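Local coordinates for beta-xylanase (Roseburia intestinalis L1-82, PDB 6SGF), which probably hydrolyses internal beta-1,4-xylosidic linkages of xylans as a whole enzyme, this piece being its low-affinity xylan-binding module CBM86, at residues B[57-62]-B[105-110]; B[12-17]-B[121-126]; B[72-77]-B[81-86]. One frame throughout, in Å; residues are numbered along the deposited sequence.

Contact 1 (B[57-62]-B[105-110]). With XYP (beta-D-xylopyranose), chain H.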
loop_
_atom_site.group_PDB
_atom_site.type_symbol
_atom_site.label_atom_id
_atom_site.label_comp_id
_atom_site.label_asym_id
_atom_site.label_seq_id
_atom_site.Cartn_x
_atom_site.Cartn_y
_atom_site.Cartn_z
ATOM N N VAL B 57 0.265 11.719 9.488
ATOM C CA VAL B 57 -0.592 10.822 8.719
ATOM C C VAL B 57 -0.378 11.139 7.238
ATOM O O VAL B 57 -0.629 12.267 6.800
ATOM C CB VAL B 57 -2.079 10.976 9.090
ATOM C CG1 VAL B 57 -2.910 9.957 8.329
ATOM C CG2 VAL B 57 -2.313 10.796 10.611
ATOM N N THR B 58 0.044 10.144 6.458
ATOM C CA THR B 58 0.350 10.353 5.052
ATOM C C THR B 58 -0.619 9.557 4.181
ATOM O O THR B 58 -0.719 8.334 4.309
ATOM C CB THR B 58 1.796 9.971 4.751
ATOM O OG1 THR B 58 2.662 10.788 5.544
ATOM C CG2 THR B 58 2.109 10.209 3.270
ATOM N N PHE B 59 -1.324 10.259 3.309
ATOM C CA PHE B 59 -2.251 9.663 2.364
ATOM C C PHE B 59 -1.529 9.519 1.034
ATOM O O PHE B 59 -1.005 10.509 0.504
ATOM C CB PHE B 59 -3.500 10.521 2.147
ATOM C CG PHE B 59 -4.328 10.753 3.375
ATOM C CD1 PHE B 59 -3.842 11.514 4.437
ATOM C CD2 PHE B 59 -5.593 10.241 3.451
ATOM C CE1 PHE B 59 -4.624 11.765 5.557
ATOM C CE2 PHE B 59 -6.385 10.491 4.525
ATOM C CZ PHE B 59 -5.897 11.257 5.604
ATOM N N GLN B 60 -1.516 8.312 0.495
ATOM C CA GLN B 60 -1.000 8.058 -0.841
ATOM C C GLN B 60 -2.163 7.889 -1.808
ATOM O O GLN B 60 -3.068 7.072 -1.567
ATOM C CB GLN B 60 -0.112 6.814 -0.857
ATOM C CG GLN B 60 0.531 6.528 -2.218
ATOM C CD GLN B 60 1.502 5.333 -2.188
ATOM O OE1 GLN B 60 1.552 4.557 -1.231
ATOM N NE2 GLN B 60 2.260 5.194 -3.238
ATOM N N VAL B 61 -2.126 8.656 -2.900
ATOM C CA VAL B 61 -3.167 8.658 -3.915
ATOM C C VAL B 61 -2.570 8.392 -5.295
ATOM O O VAL B 61 -1.357 8.482 -5.518
ATOM C CB VAL B 61 -3.973 9.969 -3.916
ATOM C CG1 VAL B 61 -4.633 10.196 -2.571
ATOM C CG2 VAL B 61 -3.108 11.124 -4.289
ATOM N N ALA B 62 -3.459 8.071 -6.235
ATOM C CA ALA B 62 -3.072 7.831 -7.622
ATOM C C ALA B 62 -4.198 8.322 -8.522
ATOM O O ALA B 62 -5.345 8.410 -8.106
ATOM C CB ALA B 62 -2.755 6.344 -7.857
ATOM N N ASP B 105 -9.992 7.334 14.857
ATOM C CA ASP B 105 -10.847 6.212 14.509
ATOM C C ASP B 105 -11.106 6.111 13.012
ATOM O O ASP B 105 -11.549 5.053 12.543
ATOM C CB ASP B 105 -12.204 6.316 15.233
ATOM C CG ASP B 105 -12.970 7.610 14.900
ATOM O OD1 ASP B 105 -12.346 8.685 14.791
ATOM O OD2 ASP B 105 -14.209 7.563 14.772
ATOM N N ALA B 106 -10.819 7.158 12.246
ATOM C CA ALA B 106 -11.175 7.170 10.832
ATOM C C ALA B 106 -10.373 8.242 10.104
ATOM O O ALA B 106 -9.794 9.137 10.722
ATOM C CB ALA B 106 -12.673 7.423 10.630
ATOM N N VAL B 107 -10.370 8.136 8.767
ATOM C CA VAL B 107 -9.821 9.147 7.865
ATOM C C VAL B 107 -10.815 9.376 6.732
ATOM O O VAL B 107 -11.759 8.609 6.537
ATOM C CB VAL B 107 -8.445 8.736 7.303
ATOM C CG1 VAL B 107 -7.440 8.576 8.462
ATOM C CG2 VAL B 107 -8.555 7.485 6.466
ATOM N N GLY B 108 -10.625 10.475 6.001
ATOM C CA GLY B 108 -11.537 10.799 4.927
ATOM C C GLY B 108 -10.882 11.601 3.814
ATOM O O GLY B 108 -9.821 12.215 3.994
ATOM N N ILE B 109 -11.542 11.571 2.658
ATOM C CA ILE B 109 -11.192 12.367 1.490
ATOM C C ILE B 109 -12.464 13.051 1.021
ATOM O O ILE B 109 -13.521 12.409 0.972
ATOM C CB ILE B 109 -10.595 11.526 0.350
ATOM C CG1 ILE B 109 -9.277 10.891 0.796
ATOM C CG2 ILE B 109 -10.460 12.426 -0.912
ATOM C CD1 ILE B 109 -8.653 9.961 -0.306
ATOM N N MET B 110 -12.366 14.345 0.712
ATOM C CA MET B 110 -13.489 15.182 0.302
ATOM C C MET B 110 -13.041 16.118 -0.823
ATOM O O MET B 110 -11.858 16.428 -0.942
ATOM C CB MET B 110 -13.990 15.997 1.510
ATOM C CG MET B 110 -15.076 16.981 1.210
ATOM S SD MET B 110 -15.546 17.910 2.711
ATOM C CE MET B 110 -14.181 19.032 2.953
HETATM C C1 XYP H . -19.598 19.005 5.122
HETATM C C2 XYP H . -18.159 18.514 5.287
HETATM C C3 XYP H . -17.299 19.635 5.757
HETATM C C4 XYP H . -17.490 20.893 4.941
HETATM C C5 XYP H . -18.959 21.321 4.815
HETATM O O2 XYP H . -18.170 17.375 6.151
HETATM O O3 XYP H . -15.912 19.200 5.656
HETATM O O4 XYP H . -16.730 21.922 5.594
HETATM O O5 XYP H . -19.669 20.190 4.216
#

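Contact 2 (B[12-17]-B[121-126])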
loop_
_atom_site.group_PDB
_atom_site.type_symbol
_atom_site.label_atom_id
_atom_site.label_comp_id
_atom_site.label_asym_id
_atom_site.label_seq_id
_atom_site.Cartn_x
_atom_site.Cartn_y
_atom_site.Cartn_z
ATOM N N ASP B 12 -7.278 -2.041 0.701
ATOM C CA ASP B 12 -8.140 -3.172 1.024
ATOM C C ASP B 12 -8.298 -3.406 2.519
ATOM O O ASP B 12 -9.168 -4.192 2.911
ATOM C CB ASP B 12 -7.645 -4.458 0.344
ATOM C CG ASP B 12 -6.413 -5.054 0.982
ATOM O OD1 ASP B 12 -5.542 -4.308 1.474
ATOM O OD2 ASP B 12 -6.282 -6.298 0.919
ATOM N N GLN B 13 -7.536 -2.713 3.365
ATOM C CA GLN B 13 -7.715 -2.838 4.807
ATOM C C GLN B 13 -8.643 -1.781 5.399
ATOM O O GLN B 13 -8.980 -1.879 6.579
ATOM C CB GLN B 13 -6.356 -2.764 5.508
ATOM C CG GLN B 13 -5.324 -3.738 5.014
ATOM C CD GLN B 13 -4.000 -3.586 5.748
ATOM O OE1 GLN B 13 -3.133 -2.817 5.348
ATOM N NE2 GLN B 13 -3.847 -4.320 6.838
ATOM N N LEU B 14 -9.097 -0.817 4.604
ATOM C CA LEU B 14 -9.889 0.306 5.073
ATOM C C LEU B 14 -11.331 0.051 4.645
ATOM O O LEU B 14 -11.622 -0.026 3.452
ATOM C CB LEU B 14 -9.340 1.613 4.495
ATOM C CG LEU B 14 -7.926 1.982 4.953
ATOM C CD1 LEU B 14 -7.430 3.179 4.177
ATOM C CD2 LEU B 14 -7.955 2.269 6.455
ATOM N N LYS B 15 -12.237 0.011 5.600
ATOM C CA LYS B 15 -13.668 -0.213 5.308
ATOM C C LYS B 15 -14.408 1.112 5.274
ATOM O O LYS B 15 -14.129 1.934 6.079
ATOM C CB LYS B 15 -14.302 -1.096 6.363
ATOM C CG LYS B 15 -14.337 -2.553 5.977
ATOM C CD LYS B 15 -13.155 -3.309 6.457
ATOM C CE LYS B 15 -13.109 -4.714 5.896
ATOM N NZ LYS B 15 -11.922 -4.905 5.041
ATOM N N VAL B 16 -15.324 1.278 4.339
ATOM C CA VAL B 16 -16.048 2.538 4.215
ATOM C C VAL B 16 -17.071 2.631 5.353
ATOM O O VAL B 16 -17.918 1.757 5.528
ATOM C CB VAL B 16 -16.748 2.677 2.854
ATOM C CG1 VAL B 16 -17.627 3.967 2.841
ATOM C CG2 VAL B 16 -15.743 2.747 1.708
ATOM N N ALA B 17 -16.984 3.710 6.123
ATOM C CA ALA B 17 -17.966 3.963 7.177
ATOM C C ALA B 17 -19.170 4.756 6.655
ATOM O O ALA B 17 -20.319 4.520 7.057
ATOM C CB ALA B 17 -17.324 4.727 8.342
ATOM N N VAL B 121 -10.326 10.279 -8.095
ATOM C CA VAL B 121 -9.024 10.032 -7.475
ATOM C C VAL B 121 -9.063 8.611 -6.926
ATOM O O VAL B 121 -10.134 8.054 -6.677
ATOM C CB VAL B 121 -8.699 11.066 -6.364
ATOM C CG1 VAL B 121 -9.672 10.926 -5.166
ATOM C CG2 VAL B 121 -7.265 10.902 -5.902
ATOM N N SER B 122 -7.891 8.004 -6.765
ATOM C CA SER B 122 -7.765 6.700 -6.121
ATOM C C SER B 122 -6.958 6.805 -4.840
ATOM O O SER B 122 -5.916 7.468 -4.811
ATOM C CB SER B 122 -7.088 5.706 -7.053
ATOM O OG SER B 122 -7.848 5.567 -8.218
ATOM N N LEU B 123 -7.420 6.132 -3.786
ATOM C CA LEU B 123 -6.663 6.044 -2.545
ATOM C C LEU B 123 -5.879 4.745 -2.552
ATOM O O LEU B 123 -6.470 3.673 -2.693
ATOM C CB LEU B 123 -7.576 6.114 -1.316
ATOM C CG LEU B 123 -6.857 5.889 0.019
ATOM C CD1 LEU B 123 -5.928 7.014 0.396
ATOM C CD2 LEU B 123 -7.825 5.637 1.148
ATOM N N VAL B 124 -4.565 4.849 -2.347
ATOM C CA VAL B 124 -3.639 3.719 -2.320
ATOM C C VAL B 124 -3.396 3.230 -0.908
ATOM O O VAL B 124 -3.460 2.028 -0.630
ATOM C CB VAL B 124 -2.304 4.134 -2.990
ATOM C CG1 VAL B 124 -1.254 3.022 -2.881
ATOM C CG2 VAL B 124 -2.558 4.599 -4.424
ATOM N N SER B 125 -3.080 4.138 0.007
ATOM C CA SER B 125 -2.730 3.724 1.350
ATOM C C SER B 125 -2.781 4.932 2.262
ATOM O O SER B 125 -2.717 6.072 1.798
ATOM C CB SER B 125 -1.339 3.109 1.390
ATOM O OG SER B 125 -0.339 4.071 1.120
ATOM N N VAL B 126 -2.855 4.655 3.558
ATOM C CA VAL B 126 -2.724 5.662 4.605
ATOM C C VAL B 126 -1.728 5.150 5.634
ATOM O O VAL B 126 -1.821 4.003 6.078
ATOM C CB VAL B 126 -4.074 5.979 5.271
ATOM C CG1 VAL B 126 -3.877 7.099 6.317
ATOM C CG2 VAL B 126 -5.110 6.378 4.207
#

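Contact 3 (B[72-77]-B[81-86]). With XYP (beta-D-xylopyranose), chain C.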
loop_
_atom_site.group_PDB
_atom_site.type_symbol
_atom_site.label_atom_id
_atom_site.label_comp_id
_atom_site.label_asym_id
_atom_site.label_seq_id
_atom_site.Cartn_x
_atom_site.Cartn_y
_atom_site.Cartn_z
ATOM N N VAL B 72 -8.472 13.674 9.227
ATOM C CA VAL B 72 -8.155 12.718 10.276
ATOM C C VAL B 72 -9.192 12.922 11.374
ATOM O O VAL B 72 -9.205 13.958 12.043
ATOM C CB VAL B 72 -6.735 12.889 10.803
ATOM C CG1 VAL B 72 -6.439 11.825 11.849
ATOM C CG2 VAL B 72 -5.763 12.810 9.667
ATOM N N TYR B 73 -10.040 11.931 11.582
ATOM C CA TYR B 73 -11.100 12.046 12.576
ATOM C C TYR B 73 -10.580 11.609 13.941
ATOM O O TYR B 73 -9.674 10.770 14.037
ATOM C CB TYR B 73 -12.278 11.165 12.208
ATOM C CG TYR B 73 -13.050 11.533 10.976
ATOM C CD1 TYR B 73 -12.558 11.265 9.702
ATOM C CD2 TYR B 73 -14.310 12.103 11.092
ATOM C CE1 TYR B 73 -13.300 11.551 8.577
ATOM C CE2 TYR B 73 -15.064 12.382 9.991
ATOM C CZ TYR B 73 -14.562 12.130 8.739
ATOM O OH TYR B 73 -15.341 12.439 7.657
ATOM N N ASN B 74 -11.155 12.175 15.000
ATOM C CA ASN B 74 -10.820 11.731 16.352
ATOM C C ASN B 74 -12.094 11.638 17.191
ATOM O O ASN B 74 -12.162 12.092 18.331
ATOM C CB ASN B 74 -9.750 12.623 16.992
ATOM C CG ASN B 74 -10.226 14.051 17.316
ATOM O OD1 ASN B 74 -11.051 14.645 16.622
ATOM N ND2 ASN B 74 -9.658 14.616 18.384
ATOM N N GLY B 75 -13.109 11.000 16.618
ATOM C CA GLY B 75 -14.269 10.556 17.355
ATOM C C GLY B 75 -15.493 11.420 17.215
ATOM O O GLY B 75 -16.567 11.022 17.688
ATOM N N GLY B 76 -15.365 12.599 16.609
ATOM C CA GLY B 76 -16.493 13.486 16.437
ATOM C C GLY B 76 -17.262 13.219 15.157
ATOM O O GLY B 76 -16.908 12.369 14.336
ATOM N N ASP B 77 -18.333 14.005 14.980
ATOM C CA ASP B 77 -19.165 13.874 13.795
ATOM C C ASP B 77 -18.428 14.307 12.531
ATOM O O ASP B 77 -18.820 13.908 11.426
ATOM C CB ASP B 77 -20.423 14.727 13.950
ATOM C CG ASP B 77 -21.396 14.155 14.965
ATOM O OD1 ASP B 77 -21.429 12.918 15.113
ATOM O OD2 ASP B 77 -22.116 14.954 15.610
ATOM N N ALA B 81 -10.909 21.247 12.312
ATOM C CA ALA B 81 -10.208 22.053 11.314
ATOM C C ALA B 81 -8.698 21.836 11.371
ATOM O O ALA B 81 -8.034 21.784 10.333
ATOM C CB ALA B 81 -10.558 23.534 11.509
ATOM N N ALA B 82 -8.146 21.672 12.572
ATOM C CA ALA B 82 -6.717 21.417 12.728
ATOM C C ALA B 82 -6.286 20.086 12.108
ATOM O O ALA B 82 -5.094 19.892 11.830
ATOM C CB ALA B 82 -6.350 21.441 14.208
ATOM N N ASN B 83 -7.218 19.157 11.944
ATOM C CA ASN B 83 -6.935 17.826 11.421
ATOM C C ASN B 83 -7.428 17.636 9.992
ATOM O O ASN B 83 -7.624 16.492 9.551
ATOM C CB ASN B 83 -7.538 16.810 12.371
ATOM C CG ASN B 83 -6.802 16.773 13.682
ATOM O OD1 ASN B 83 -5.605 17.076 13.736
ATOM N ND2 ASN B 83 -7.501 16.446 14.743
ATOM N N THR B 84 -7.587 18.741 9.254
ATOM C CA THR B 84 -8.058 18.761 7.879
ATOM C C THR B 84 -7.141 19.664 7.067
ATOM O O THR B 84 -6.735 20.729 7.537
ATOM C CB THR B 84 -9.500 19.288 7.792
ATOM O OG1 THR B 84 -10.336 18.542 8.681
ATOM C CG2 THR B 84 -10.043 19.166 6.384
ATOM N N GLN B 85 -6.829 19.266 5.841
ATOM C CA GLN B 85 -6.132 20.155 4.915
ATOM C C GLN B 85 -6.965 20.178 3.647
ATOM O O GLN B 85 -7.527 19.158 3.268
ATOM C CB GLN B 85 -4.705 19.696 4.661
ATOM C CG GLN B 85 -3.797 19.938 5.843
ATOM C CD GLN B 85 -2.328 20.024 5.462
ATOM O OE1 GLN B 85 -1.966 19.943 4.282
ATOM N NE2 GLN B 85 -1.470 20.211 6.465
ATOM N N TYR B 86 -7.093 21.347 3.021
ATOM C CA TYR B 86 -7.967 21.509 1.879
ATOM C C TYR B 86 -7.218 21.891 0.607
ATOM O O TYR B 86 -6.191 22.573 0.652
ATOM C CB TYR B 86 -8.990 22.607 2.148
ATOM C CG TYR B 86 -9.816 22.503 3.386
ATOM C CD1 TYR B 86 -11.022 21.834 3.376
ATOM C CD2 TYR B 86 -9.404 23.115 4.589
ATOM C CE1 TYR B 86 -11.819 21.775 4.521
ATOM C CE2 TYR B 86 -10.192 23.054 5.730
ATOM C CZ TYR B 86 -11.401 22.381 5.681
ATOM O OH TYR B 86 -12.208 22.290 6.785
HETATM C C1 XYP C . -16.228 23.013 4.915
HETATM C C2 XYP C . -15.734 24.081 5.893
HETATM C C3 XYP C . -15.090 25.233 5.202
HETATM C C4 XYP C . -14.024 24.722 4.301
HETATM C C5 XYP C . -14.489 23.595 3.372
HETATM O O2 XYP C . -16.827 24.588 6.662
HETATM O O3 XYP C . -14.445 26.062 6.193
HETATM O O4 XYP C . -13.571 25.733 3.403
HETATM O O5 XYP C . -15.045 22.494 4.139
HETATM O O HOH W 1 -10.252 15.520 13.955
#

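Contact 1 (B[57-62]-B[105-110])
Phe59 brings CE2 and CZ obliquely against CB of Val107, with Phe59 CE2 3.9 Å from Val107 CB. The two side chains slide past each other in opposite directions. Phe59 gets there because its CG stands anti to its own carbonyl carbon (chi1 -61°), which carries the ring across toward strand 103-110. From Val107, CG2 meets Phe59 CE2 at 4.2 Å. Next along the strand Gly108 adds backbone alone: its O lies 3.9 Å from Phe59 CE2, a van der Waals contact. Met110, at the end of the segment, serves the other face of its strand. Its chain runs extended from the backbone and bends only at chi3 (74°), setting SD 3.2 Å from O3 of a bound xylose, in contact with it; Lys71, Gln40 and Asp78 hydrogen-bond the glycan in the same pocket. Val107 and Phe59 thus pack in the buried core between two antiparallel sheets, as in a beta-sandwich. Leu70 of strand 68-73 also touches Phe59, and strands 93-96 and 119-130 flank strand 54-62 in its sheet.

Contact 2 (B[12-17]-B[121-126])
Leu14 puts one methyl, CD1, against two side chains of strand 119-130, and the contact rests on that methyl. CD1 lies 3.9 Å from Leu123 CD2 and 4.0 Å from Val126 CG2, and in both pairs the side chains cross at about a right angle. Leu14 has CG anti to its carbonyl carbon (chi1 -64°), which sends the branch toward strand 119-130. Leu123, with CG anti to the backbone N (chi1 174°), brings its CD2 to that methyl. The packing is purely apolar, and all three residues are buried. Away from Leu14 the segments diverge toward the exposed Lys15 and Ala17. Asp12 and Gln13, partly exposed, instead bind back to Thr10, through Asp12 OD1 to the Thr10 hydroxyl and Gln13 OE1 to its backbone N; Asp12 also packs on Gln60 of the second subunit. Between Leu123 and Val126 the strand carries a classic beta bulge, with Val124 and Ser125 both facing Gln60, which is consistent with Leu123 and Val126, three apart, reaching the same methyl. Leu14 also touches Trp43 and Leu45 of strand 40-50, while its O accepts a bond from Trp30 NE1 of strand 29-34. The contact therefore joins the turn just before strand 15-19 to strand 119-130, which pairs with strands 6-10, 29-34 and 54-62 in the facing sheet.

Contact 3 (B[72-77]-B[81-86])
Asn83 lays its CB over the carbonyl oxygen of Val72, 3.3 Å away, and the CB atoms of the two residues stand 4.3 Å apart. The backbones are joined by one bond, Val72 N to Asn83 O at 3.0 Å, with an N-H...O angle of 158°. The Asn83 amide carbon is turned anti to its own carbonyl carbon (chi1 -69°), bringing ND2 to the same water that Val72 O and Asn74 OD1 accept from. That water lies 2.7 Å from Val72 O and accepts a hydrogen bond from Asn83 ND2 at 3.0 Å, bridging Asn74 OD1 and Asn83 ND2, which are 4.4 Å apart. The amides are held at their other ends as well: Asn74 ND2 bonds Asp101 O, and Asn83 OD1 accepts from Ser99 N. The segments belong to the beta hairpin of strands 68-73 and 84-88, the latter an outermost strand of its five-stranded antiparallel sheet, and the bridge lies where the hairpin strands give way to their connecting loop. Further along strand 84-88, Tyr86 meets the glycan. A bound xylose sits against its ring, with O4 over one face and O5 3.3 Å from CE1. Thr84 CG2 packs 3.5 Å above the ring plane, offset toward its rim. An alanine in place of Tyr86 would take away this aromatic surface and is likely to leave the xylose without its platform. Met110 and Ser69 also touch Tyr86.

How the contacts relate
Contacts 1 and 2 are both apolar and buried, contact 1 close to the centre of the chain and contact 2 about 8 Å from it; their centres lie about 7 Å apart. Each bridges the two sheets, and they meet where neighbouring strands 54-62 and 119-130 pair through Gln60, Val124 and Ser125. Contact 3 stays within one sheet and relies on backbone and water-mediated polar bonds, with partly exposed and loop residues beside it. It joins contact 1 through strands 103-110 and 68-73, where Tyr73 N probably bonds Ala106 O, but does not touch contact 2. Met110 and Tyr86 put contacts 1 and 3 at the glycan pocket, whereas contacts 1 and 2 border the second subunit.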